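PDB 3GIP: N-acyl-D-glutamate deacylase from Bordetella bronchiseptica, which hydrolyses N-acyl-D-glutamate to D-glutamate and a carboxylate, probably by means of bound zinc, as a member of the amidohydrolase superfamily. Local coordinates for residues Leu79-Ser84 with Pro375-Ser380; Ala371-Arg376 with Asp443-Ala448; Phe381-Gly386 with Val436-Thr441. All coordinates share one frame; numbering follows the deposited sequence.

Contact 1 of 3, residues Leu79-Ser84 with Pro375-Ser380; sequences LRWKTS and PRLWGS. With FMT (formic acid), chain D.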
loop_
_atom_site.group_PDB
_atom_site.type_symbol
_atom_site.label_atom_id
_atom_site.label_comp_id
_atom_site.label_asym_id
_atom_site.label_seq_id
_atom_site.Cartn_x
_atom_site.Cartn_y
_atom_site.Cartn_z
ATOM N N LEU A 79 -5.003 14.141 0.590
ATOM C CA LEU A 79 -4.659 12.862 -0.031
ATOM C C LEU A 79 -4.502 12.990 -1.548
ATOM O O LEU A 79 -4.754 12.037 -2.285
ATOM C CB LEU A 79 -5.735 11.816 0.288
ATOM C CG LEU A 79 -5.600 11.018 1.589
ATOM C CD1 LEU A 79 -4.469 10.015 1.432
ATOM C CD2 LEU A 79 -5.345 11.929 2.772
ATOM N N ARG A 80 -4.069 14.160 -2.008
ATOM C CA ARG A 80 -3.915 14.409 -3.440
ATOM C C ARG A 80 -2.915 13.469 -4.112
ATOM O O ARG A 80 -3.025 13.199 -5.310
ATOM C CB ARG A 80 -3.508 15.867 -3.672
ATOM C CG ARG A 80 -3.493 16.308 -5.133
ATOM C CD ARG A 80 -4.895 16.409 -5.716
ATOM N NE ARG A 80 -4.895 17.142 -6.980
ATOM C CZ ARG A 80 -5.987 17.596 -7.586
ATOM N NH1 ARG A 80 -7.180 17.392 -7.050
ATOM N NH2 ARG A 80 -5.883 18.275 -8.724
ATOM N N TRP A 81 -1.943 12.975 -3.350
ATOM C CA TRP A 81 -0.957 12.058 -3.911
ATOM C C TRP A 81 -1.616 10.746 -4.320
ATOM O O TRP A 81 -1.073 10.004 -5.136
ATOM C CB TRP A 81 0.187 11.805 -2.916
ATOM C CG TRP A 81 -0.216 11.281 -1.559
ATOM C CD1 TRP A 81 -0.196 9.981 -1.139
ATOM C CD2 TRP A 81 -0.664 12.057 -0.441
ATOM N NE1 TRP A 81 -0.600 9.899 0.175
ATOM C CE2 TRP A 81 -0.894 11.160 0.625
ATOM C CE3 TRP A 81 -0.893 13.424 -0.239
ATOM C CZ2 TRP A 81 -1.345 11.587 1.879
ATOM C CZ3 TRP A 81 -1.343 13.849 1.013
ATOM C CH2 TRP A 81 -1.561 12.929 2.051
ATOM N N LYS A 82 -2.794 10.474 -3.760
ATOM C CA LYS A 82 -3.542 9.258 -4.084
ATOM C C LYS A 82 -4.518 9.516 -5.226
ATOM O O LYS A 82 -4.499 8.830 -6.246
ATOM C CB LYS A 82 -4.355 8.771 -2.880
ATOM C CG LYS A 82 -3.561 8.419 -1.639
ATOM C CD LYS A 82 -2.654 7.220 -1.842
ATOM C CE LYS A 82 -2.189 6.709 -0.489
ATOM N NZ LYS A 82 -1.106 5.696 -0.562
ATOM N N THR A 83 -5.379 10.511 -5.048
ATOM C CA THR A 83 -6.383 10.813 -6.056
ATOM C C THR A 83 -5.813 11.174 -7.423
ATOM O O THR A 83 -6.376 10.789 -8.452
ATOM C CB THR A 83 -7.313 11.954 -5.588
ATOM O OG1 THR A 83 -6.563 13.166 -5.475
ATOM C CG2 THR A 83 -7.927 11.618 -4.235
ATOM N N SER A 84 -4.698 11.898 -7.438
ATOM C CA SER A 84 -4.084 12.314 -8.695
ATOM C C SER A 84 -3.527 11.160 -9.523
ATOM O O SER A 84 -3.196 11.347 -10.693
ATOM C CB SER A 84 -2.988 13.353 -8.441
ATOM O OG SER A 84 -1.891 12.796 -7.744
ATOM N N PRO A 375 9.533 8.884 -5.320
ATOM C CA PRO A 375 8.437 9.221 -6.235
ATOM C C PRO A 375 7.251 8.262 -6.291
ATOM O O PRO A 375 6.187 8.626 -6.792
ATOM C CB PRO A 375 9.143 9.365 -7.586
ATOM C CG PRO A 375 10.315 8.445 -7.453
ATOM C CD PRO A 375 10.800 8.740 -6.057
ATOM N N ARG A 376 7.431 7.050 -5.776
ATOM C CA ARG A 376 6.353 6.063 -5.769
ATOM C C ARG A 376 5.131 6.631 -5.044
ATOM O O ARG A 376 4.000 6.203 -5.272
ATOM C CB ARG A 376 6.826 4.776 -5.089
ATOM C CG ARG A 376 7.121 4.932 -3.610
ATOM C CD ARG A 376 7.918 3.753 -3.087
ATOM N NE ARG A 376 8.060 3.811 -1.636
ATOM C CZ ARG A 376 8.886 3.044 -0.934
ATOM N NH1 ARG A 376 9.661 2.155 -1.544
ATOM N NH2 ARG A 376 8.925 3.155 0.389
ATOM N N LEU A 377 5.372 7.602 -4.173
ATOM C CA LEU A 377 4.306 8.251 -3.416
ATOM C C LEU A 377 3.263 8.868 -4.345
ATOM O O LEU A 377 2.060 8.793 -4.082
ATOM C CB LEU A 377 4.906 9.349 -2.530
ATOM C CG LEU A 377 3.947 10.250 -1.751
ATOM C CD1 LEU A 377 3.234 9.444 -0.673
ATOM C CD2 LEU A 377 4.739 11.397 -1.125
ATOM N N TRP A 378 3.736 9.470 -5.434
ATOM C CA TRP A 378 2.860 10.136 -6.395
ATOM C C TRP A 378 2.691 9.465 -7.752
ATOM O O TRP A 378 1.771 9.810 -8.490
ATOM C CB TRP A 378 3.351 11.563 -6.659
ATOM C CG TRP A 378 3.054 12.548 -5.577
ATOM C CD1 TRP A 378 3.717 12.699 -4.395
ATOM C CD2 TRP A 378 2.010 13.528 -5.583
ATOM N NE1 TRP A 378 3.151 13.716 -3.662
ATOM C CE2 TRP A 378 2.100 14.241 -4.369
ATOM C CE3 TRP A 378 1.004 13.872 -6.498
ATOM C CZ2 TRP A 378 1.221 15.280 -4.042
ATOM C CZ3 TRP A 378 0.131 14.907 -6.175
ATOM C CH2 TRP A 378 0.248 15.598 -4.954
ATOM N N GLY A 379 3.550 8.514 -8.099
ATOM C CA GLY A 379 3.415 7.937 -9.426
ATOM C C GLY A 379 3.329 6.442 -9.632
ATOM O O GLY A 379 3.384 5.992 -10.773
ATOM N N SER A 380 3.166 5.670 -8.567
ATOM C CA SER A 380 3.106 4.219 -8.700
ATOM C C SER A 380 2.086 3.652 -9.687
ATOM O O SER A 380 2.450 2.929 -10.617
ATOM C CB SER A 380 2.875 3.571 -7.330
ATOM O OG SER A 380 4.006 3.731 -6.492
HETATM C C FMT D . 10.511 -0.680 0.762
HETATM O O1 FMT D . 10.613 0.491 0.492
HETATM O O2 FMT D . 10.262 -1.565 -0.208
HETATM O O HOH W 1 1.141 6.844 -2.103
HETATM O O HOH W 2 -0.080 11.617 -9.297
#

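Contact 2 of 3, residues Ala371-Arg376 with Asp443-Ala448; sequences ARPHPR and DEPTLA. With FMT (formic acid), chain D.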
loop_
_atom_site.group_PDB
_atom_site.type_symbol
_atom_site.label_atom_id
_atom_site.label_comp_id
_atom_site.label_asym_id
_atom_site.label_seq_id
_atom_site.Cartn_x
_atom_site.Cartn_y
_atom_site.Cartn_z
ATOM N N ALA A 371 10.601 14.539 3.580
ATOM C CA ALA A 371 10.894 15.843 2.989
ATOM C C ALA A 371 11.135 15.701 1.488
ATOM O O ALA A 371 10.667 16.513 0.691
ATOM C CB ALA A 371 12.118 16.460 3.662
ATOM N N ARG A 372 11.882 14.666 1.115
ATOM C CA ARG A 372 12.192 14.380 -0.284
ATOM C C ARG A 372 11.865 12.903 -0.469
ATOM O O ARG A 372 12.753 12.052 -0.517
ATOM C CB ARG A 372 13.673 14.629 -0.572
ATOM C CG ARG A 372 14.057 14.413 -2.027
ATOM C CD ARG A 372 13.378 15.424 -2.934
ATOM N NE ARG A 372 13.883 16.773 -2.705
ATOM C CZ ARG A 372 15.128 17.156 -2.972
ATOM N NH1 ARG A 372 15.995 16.291 -3.481
ATOM N NH2 ARG A 372 15.506 18.404 -2.731
ATOM N N PRO A 373 10.574 12.586 -0.586
ATOM C CA PRO A 373 10.115 11.208 -0.752
ATOM C C PRO A 373 10.473 10.511 -2.053
ATOM O O PRO A 373 10.813 11.141 -3.054
ATOM C CB PRO A 373 8.607 11.341 -0.606
ATOM C CG PRO A 373 8.353 12.645 -1.303
ATOM C CD PRO A 373 9.451 13.532 -0.739
ATOM N N HIS A 374 10.378 9.190 -2.003
ATOM C CA HIS A 374 10.593 8.341 -3.159
ATOM C C HIS A 374 9.355 8.671 -4.006
ATOM O O HIS A 374 8.240 8.751 -3.480
ATOM C CB HIS A 374 10.603 6.882 -2.694
ATOM C CG HIS A 374 10.697 5.882 -3.802
ATOM N ND1 HIS A 374 11.520 4.778 -3.737
ATOM C CD2 HIS A 374 10.034 5.790 -4.977
ATOM C CE1 HIS A 374 11.358 4.050 -4.828
ATOM N NE2 HIS A 374 10.462 4.641 -5.594
ATOM N N PRO A 375 9.533 8.884 -5.320
ATOM C CA PRO A 375 8.437 9.221 -6.235
ATOM C C PRO A 375 7.251 8.262 -6.291
ATOM O O PRO A 375 6.187 8.626 -6.792
ATOM C CB PRO A 375 9.143 9.365 -7.586
ATOM C CG PRO A 375 10.315 8.445 -7.453
ATOM C CD PRO A 375 10.800 8.740 -6.057
ATOM N N ARG A 376 7.431 7.050 -5.776
ATOM C CA ARG A 376 6.353 6.063 -5.769
ATOM C C ARG A 376 5.131 6.631 -5.044
ATOM O O ARG A 376 4.000 6.203 -5.272
ATOM C CB ARG A 376 6.826 4.776 -5.089
ATOM C CG ARG A 376 7.121 4.932 -3.610
ATOM C CD ARG A 376 7.918 3.753 -3.087
ATOM N NE ARG A 376 8.060 3.811 -1.636
ATOM C CZ ARG A 376 8.886 3.044 -0.934
ATOM N NH1 ARG A 376 9.661 2.155 -1.544
ATOM N NH2 ARG A 376 8.925 3.155 0.389
ATOM N N ASP A 443 14.232 13.546 -8.494
ATOM C CA ASP A 443 14.508 14.930 -8.103
ATOM C C ASP A 443 13.254 15.723 -7.751
ATOM O O ASP A 443 13.299 16.616 -6.906
ATOM C CB ASP A 443 15.258 15.678 -9.207
ATOM C CG ASP A 443 16.633 15.109 -9.469
ATOM O OD1 ASP A 443 17.203 14.465 -8.563
ATOM O OD2 ASP A 443 17.149 15.326 -10.585
ATOM N N GLU A 444 12.149 15.411 -8.423
ATOM C CA GLU A 444 10.876 16.086 -8.181
ATOM C C GLU A 444 9.829 15.005 -7.953
ATOM O O GLU A 444 8.965 14.763 -8.798
ATOM C CB GLU A 444 10.498 16.949 -9.386
ATOM C CG GLU A 444 11.424 18.139 -9.596
ATOM C CD GLU A 444 11.052 18.958 -10.813
ATOM O OE1 GLU A 444 11.378 18.536 -11.942
ATOM O OE2 GLU A 444 10.417 20.021 -10.643
ATOM N N PRO A 445 9.884 14.358 -6.782
ATOM C CA PRO A 445 8.972 13.278 -6.397
ATOM C C PRO A 445 7.506 13.606 -6.143
ATOM O O PRO A 445 6.712 12.696 -5.908
ATOM C CB PRO A 445 9.650 12.697 -5.165
ATOM C CG PRO A 445 10.219 13.914 -4.517
ATOM C CD PRO A 445 10.830 14.652 -5.690
ATOM N N THR A 446 7.127 14.880 -6.194
ATOM C CA THR A 446 5.731 15.214 -5.943
ATOM C C THR A 446 4.963 15.683 -7.171
ATOM O O THR A 446 3.824 16.139 -7.056
ATOM C CB THR A 446 5.589 16.284 -4.837
ATOM O OG1 THR A 446 6.126 17.529 -5.297
ATOM C CG2 THR A 446 6.308 15.842 -3.576
ATOM N N LEU A 447 5.572 15.572 -8.348
ATOM C CA LEU A 447 4.888 15.984 -9.570
ATOM C C LEU A 447 3.694 15.063 -9.810
ATOM O O LEU A 447 3.810 13.844 -9.694
ATOM C CB LEU A 447 5.842 15.928 -10.766
ATOM C CG LEU A 447 7.016 16.912 -10.728
ATOM C CD1 LEU A 447 7.886 16.731 -11.969
ATOM C CD2 LEU A 447 6.480 18.340 -10.650
ATOM N N ALA A 448 2.551 15.655 -10.144
ATOM C CA ALA A 448 1.333 14.888 -10.377
ATOM C C ALA A 448 1.303 14.181 -11.727
ATOM O O ALA A 448 1.883 14.647 -12.708
ATOM C CB ALA A 448 0.115 15.796 -10.244
HETATM C C FMT D . 10.511 -0.680 0.762
HETATM O O1 FMT D . 10.613 0.491 0.492
HETATM O O2 FMT D . 10.262 -1.565 -0.208
#

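Contact 3 of 3, residues Phe381-Gly386 with Val436-Thr441; sequences FTRVLG and VADRAT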
loop_
_atom_site.group_PDB
_atom_site.type_symbol
_atom_site.label_atom_id
_atom_site.label_comp_id
_atom_site.label_asym_id
_atom_site.label_seq_id
_atom_site.Cartn_x
_atom_site.Cartn_y
_atom_site.Cartn_z
ATOM N N PHE A 381 0.808 3.969 -9.501
ATOM C CA PHE A 381 -0.211 3.406 -10.381
ATOM C C PHE A 381 -0.142 3.855 -11.832
ATOM O O PHE A 381 -0.319 3.050 -12.749
ATOM C CB PHE A 381 -1.599 3.654 -9.779
ATOM C CG PHE A 381 -1.913 2.738 -8.630
ATOM C CD1 PHE A 381 -2.706 1.612 -8.817
ATOM C CD2 PHE A 381 -1.341 2.956 -7.379
ATOM C CE1 PHE A 381 -2.923 0.709 -7.776
ATOM C CE2 PHE A 381 -1.547 2.063 -6.332
ATOM C CZ PHE A 381 -2.340 0.936 -6.531
ATOM N N THR A 382 0.140 5.130 -12.047
ATOM C CA THR A 382 0.231 5.643 -13.403
ATOM C C THR A 382 1.534 5.194 -14.071
ATOM O O THR A 382 1.612 5.119 -15.299
ATOM C CB THR A 382 0.111 7.166 -13.390
ATOM O OG1 THR A 382 0.969 7.695 -12.374
ATOM C CG2 THR A 382 -1.333 7.574 -13.092
ATOM N N ARG A 383 2.554 4.885 -13.274
ATOM C CA ARG A 383 3.808 4.407 -13.846
ATOM C C ARG A 383 3.564 2.983 -14.342
ATOM O O ARG A 383 4.124 2.562 -15.355
ATOM C CB ARG A 383 4.933 4.426 -12.806
ATOM C CG ARG A 383 6.320 4.116 -13.379
ATOM C CD ARG A 383 7.395 4.326 -12.320
ATOM N NE ARG A 383 8.757 4.058 -12.787
ATOM C CZ ARG A 383 9.463 4.863 -13.577
ATOM N NH1 ARG A 383 8.946 6.005 -14.012
ATOM N NH2 ARG A 383 10.704 4.533 -13.920
ATOM N N VAL A 384 2.728 2.228 -13.634
ATOM C CA VAL A 384 2.432 0.877 -14.092
ATOM C C VAL A 384 1.670 0.967 -15.413
ATOM O O VAL A 384 2.012 0.288 -16.378
ATOM C CB VAL A 384 1.586 0.089 -13.064
ATOM C CG1 VAL A 384 1.077 -1.207 -13.690
ATOM C CG2 VAL A 384 2.438 -0.230 -11.832
ATOM N N LEU A 385 0.652 1.822 -15.471
ATOM C CA LEU A 385 -0.138 1.955 -16.692
ATOM C C LEU A 385 0.650 2.497 -17.877
ATOM O O LEU A 385 0.452 2.060 -19.009
ATOM C CB LEU A 385 -1.354 2.846 -16.444
ATOM C CG LEU A 385 -2.299 2.323 -15.361
ATOM C CD1 LEU A 385 -3.446 3.300 -15.186
ATOM C CD2 LEU A 385 -2.817 0.943 -15.743
ATOM N N GLY A 386 1.544 3.443 -17.617
ATOM C CA GLY A 386 2.320 4.023 -18.697
ATOM C C GLY A 386 3.608 3.309 -19.060
ATOM O O GLY A 386 3.867 3.060 -20.237
ATOM N N VAL A 436 -1.809 8.400 -20.060
ATOM C CA VAL A 436 -1.665 8.168 -18.627
ATOM C C VAL A 436 -0.231 7.795 -18.274
ATOM O O VAL A 436 0.368 6.910 -18.886
ATOM C CB VAL A 436 -2.642 7.080 -18.115
ATOM C CG1 VAL A 436 -2.299 5.720 -18.711
ATOM C CG2 VAL A 436 -2.604 7.037 -16.587
ATOM N N ALA A 437 0.322 8.490 -17.287
ATOM C CA ALA A 437 1.694 8.248 -16.882
ATOM C C ALA A 437 2.078 9.059 -15.661
ATOM O O ALA A 437 1.473 10.089 -15.358
ATOM C CB ALA A 437 2.640 8.595 -18.030
ATOM N N ASP A 438 3.104 8.580 -14.972
ATOM C CA ASP A 438 3.626 9.252 -13.796
ATOM C C ASP A 438 4.529 10.384 -14.267
ATOM O O ASP A 438 5.057 10.345 -15.381
ATOM C CB ASP A 438 4.444 8.268 -12.963
ATOM C CG ASP A 438 5.552 7.594 -13.772
ATOM O OD1 ASP A 438 5.259 7.052 -14.857
ATOM O OD2 ASP A 438 6.714 7.601 -13.318
ATOM N N ARG A 439 4.691 11.397 -13.422
ATOM C CA ARG A 439 5.566 12.520 -13.737
ATOM C C ARG A 439 6.540 12.727 -12.587
ATOM O O ARG A 439 7.536 13.438 -12.727
ATOM C CB ARG A 439 4.751 13.794 -13.985
ATOM C CG ARG A 439 4.097 13.836 -15.364
ATOM C CD ARG A 439 5.150 13.982 -16.460
ATOM N NE ARG A 439 4.594 13.914 -17.811
ATOM C CZ ARG A 439 4.397 12.787 -18.490
ATOM N NH1 ARG A 439 4.706 11.612 -17.951
ATOM N NH2 ARG A 439 3.903 12.835 -19.721
ATOM N N ALA A 440 6.255 12.091 -11.454
ATOM C CA ALA A 440 7.113 12.202 -10.283
ATOM C C ALA A 440 8.462 11.562 -10.576
ATOM O O ALA A 440 8.535 10.421 -11.032
ATOM C CB ALA A 440 6.460 11.524 -9.084
ATOM N N THR A 441 9.530 12.305 -10.313
ATOM C CA THR A 441 10.877 11.812 -10.548
ATOM C C THR A 441 11.661 11.800 -9.244
ATOM O O THR A 441 11.185 12.285 -8.216
ATOM C CB THR A 441 11.617 12.705 -11.553
ATOM O OG1 THR A 441 11.684 14.038 -11.033
ATOM C CG2 THR A 441 10.890 12.718 -12.892
#

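Contact 1 of 3, residues Leu79-Ser84 with Pro375-Ser380
Arg80 O, which lies against the Trp378 ring, takes two hydrogen bonds from one residue: Ser84 N at 3.0 Å and Ser84 OG at 2.7 Å. The contact joins the short helix 80-83 to the early part of helix 376-391, in the TIM-barrel type fold of the amidohydrolases. Ser84 OG also receives a hydrogen bond from a water that donates to Trp378 O as well, so this water bridges the two segments. A second water accepts from Lys82 NZ, which is salt-bridged to Asp64 and Asp69, and donates to Leu377 O. No direct hydrogen bond crosses the contact.

The packing rests on two tryptophans. Trp378 presents a ring face to the backbone of Trp81. Trp81 CA stands 3.5 Å from the centroid of the six-membered ring, only 4° off its normal, a CH-pi contact. Trp81 CB lies 3.4 Å from Trp378 CE2 over the same face. With CG set between the backbone N and the carbonyl carbon (chi1 56°), the Trp81 indole leads away from this face, and its NE1 bonds to Asp69 OD1. The two five-membered rings meet obliquely, their planes at 58°. Ser84 OG touches the Trp378 ring obliquely, 3.3 Å from CZ3. Arg80 CG lies 3.8 Å from Trp378 CH2, and Arg80 NH1 bonds Pro464 O. Leu377 CD1 approaches the Trp81 indole obliquely, 3.5 Å from Trp81 CD1.

Contact 2 of 3, residues Ala371-Arg376 with Asp443-Ala448
The Pro445 ring packs against Arg372, Pro373 and Pro375. The touching parts, 372-375 and 443-446, run at 76° to each other, and their closest CA atoms belong to Pro375 and Pro445, 4.1 Å apart. The Pro445 ring crosses that of Pro373 at about a right angle. Its CG lies 3.9 Å from Pro373 CD. Pro375 CB lies 4.1 Å from Pro445 CB.

Arg372 crosses the Pro445 ring at about a right angle, its CD 3.8 Å from Pro445 CD. The Arg372 side chain bends at chi2 (65°) and again at chi3 (68°), and this folds the guanidinium back over the backbone of Asp443. Asp443 O then lies over one guanidinium face, towards its rim. The charged ends of Arg372 and Asp443 do not touch: Arg372 NH1 is 5.5 Å from Asp443 OD1. Thr446 adds a marginal methyl contact to Pro373 at the edge of the patch. No hydrogen bond crosses here, so the contact is mostly apolar. Pro445 O is buried by it and has no partner in the model.

A type I beta turn from Glu444 to Leu447 presents Pro445 at its second position. The contact sets two loops against each other. The first leads from strand 360-362 of the TIM-barrel type fold of the amidohydrolases into helix 376-391, and its Arg372 shares backbone hydrogen bonds with Thr305 of strand 303-307. The second joins strand 428-431 to strand 452-457.

Contact 3 of 3, residues Phe381-Gly386 with Val436-Thr441
Residues 381-386 form part of helix 376-391, while 436-441, which have no regular secondary structure, pass across it. The closest CA pairs are Thr382 with Ala437, 4.6 Å apart, and Arg383 with Asp438, 4.8 Å apart. The helix is kinked at 381 and 382, and a wider pi-type turn follows at 384-386. Thr382 O accepts Gly386 N within the helix and also meets Ala437 CA at 3.5 Å, a nearly straight CA-H...O contact. Gly386 CA lies 3.5 Å from Val436 O.

The helix belongs to the TIM-barrel type fold of the amidohydrolases. The strip lies in the loop between strands 428-431 and 452-457, and Ala437 shares backbone hydrogen bonds with Val450.

Arg383 and Asp438 form a salt bridge. Arg383 NH1 donates to Asp438 OD2 at 2.8 Å, with an angle of 151° at the hydrogen. OD2 receives it on its syn lone pair, and the acceptor lies near the guanidinium plane. The carboxylate is turned almost perpendicular to that plane, at 85°. Arg383 is extended from CG to NE and passes along the carboxylate before NH1 reaches it. Its NE is held by Pro283 O. Thr382 turns its OG1 to Ser449, and its CG2 packs on Val436 CG2. Leu385 CB lies 3.8 Å from Val436 CG1.

In the fold
Contact 1 opens first, at 79-84 on helix 80-83, and closes at 375-380 a long loop of 290 residues that carries strands 87-92 to 360-362. Contact 2 opens just before that point, at 371-376, and shares Pro375 and Arg376 with it. Contact 3 opens next, at 381-386 on the same helix 376-391. It closes at 436-441, before contact 2 closes at 443-448, so contact 3 is nested within contact 2. The closing strips of both belong to the loop between strands 428-431 and 452-457. That loop therefore borders helix 376-391 and the loop leading into it. Trp378 of contact 1 packs on Pro445 and Ala440, touching both strips.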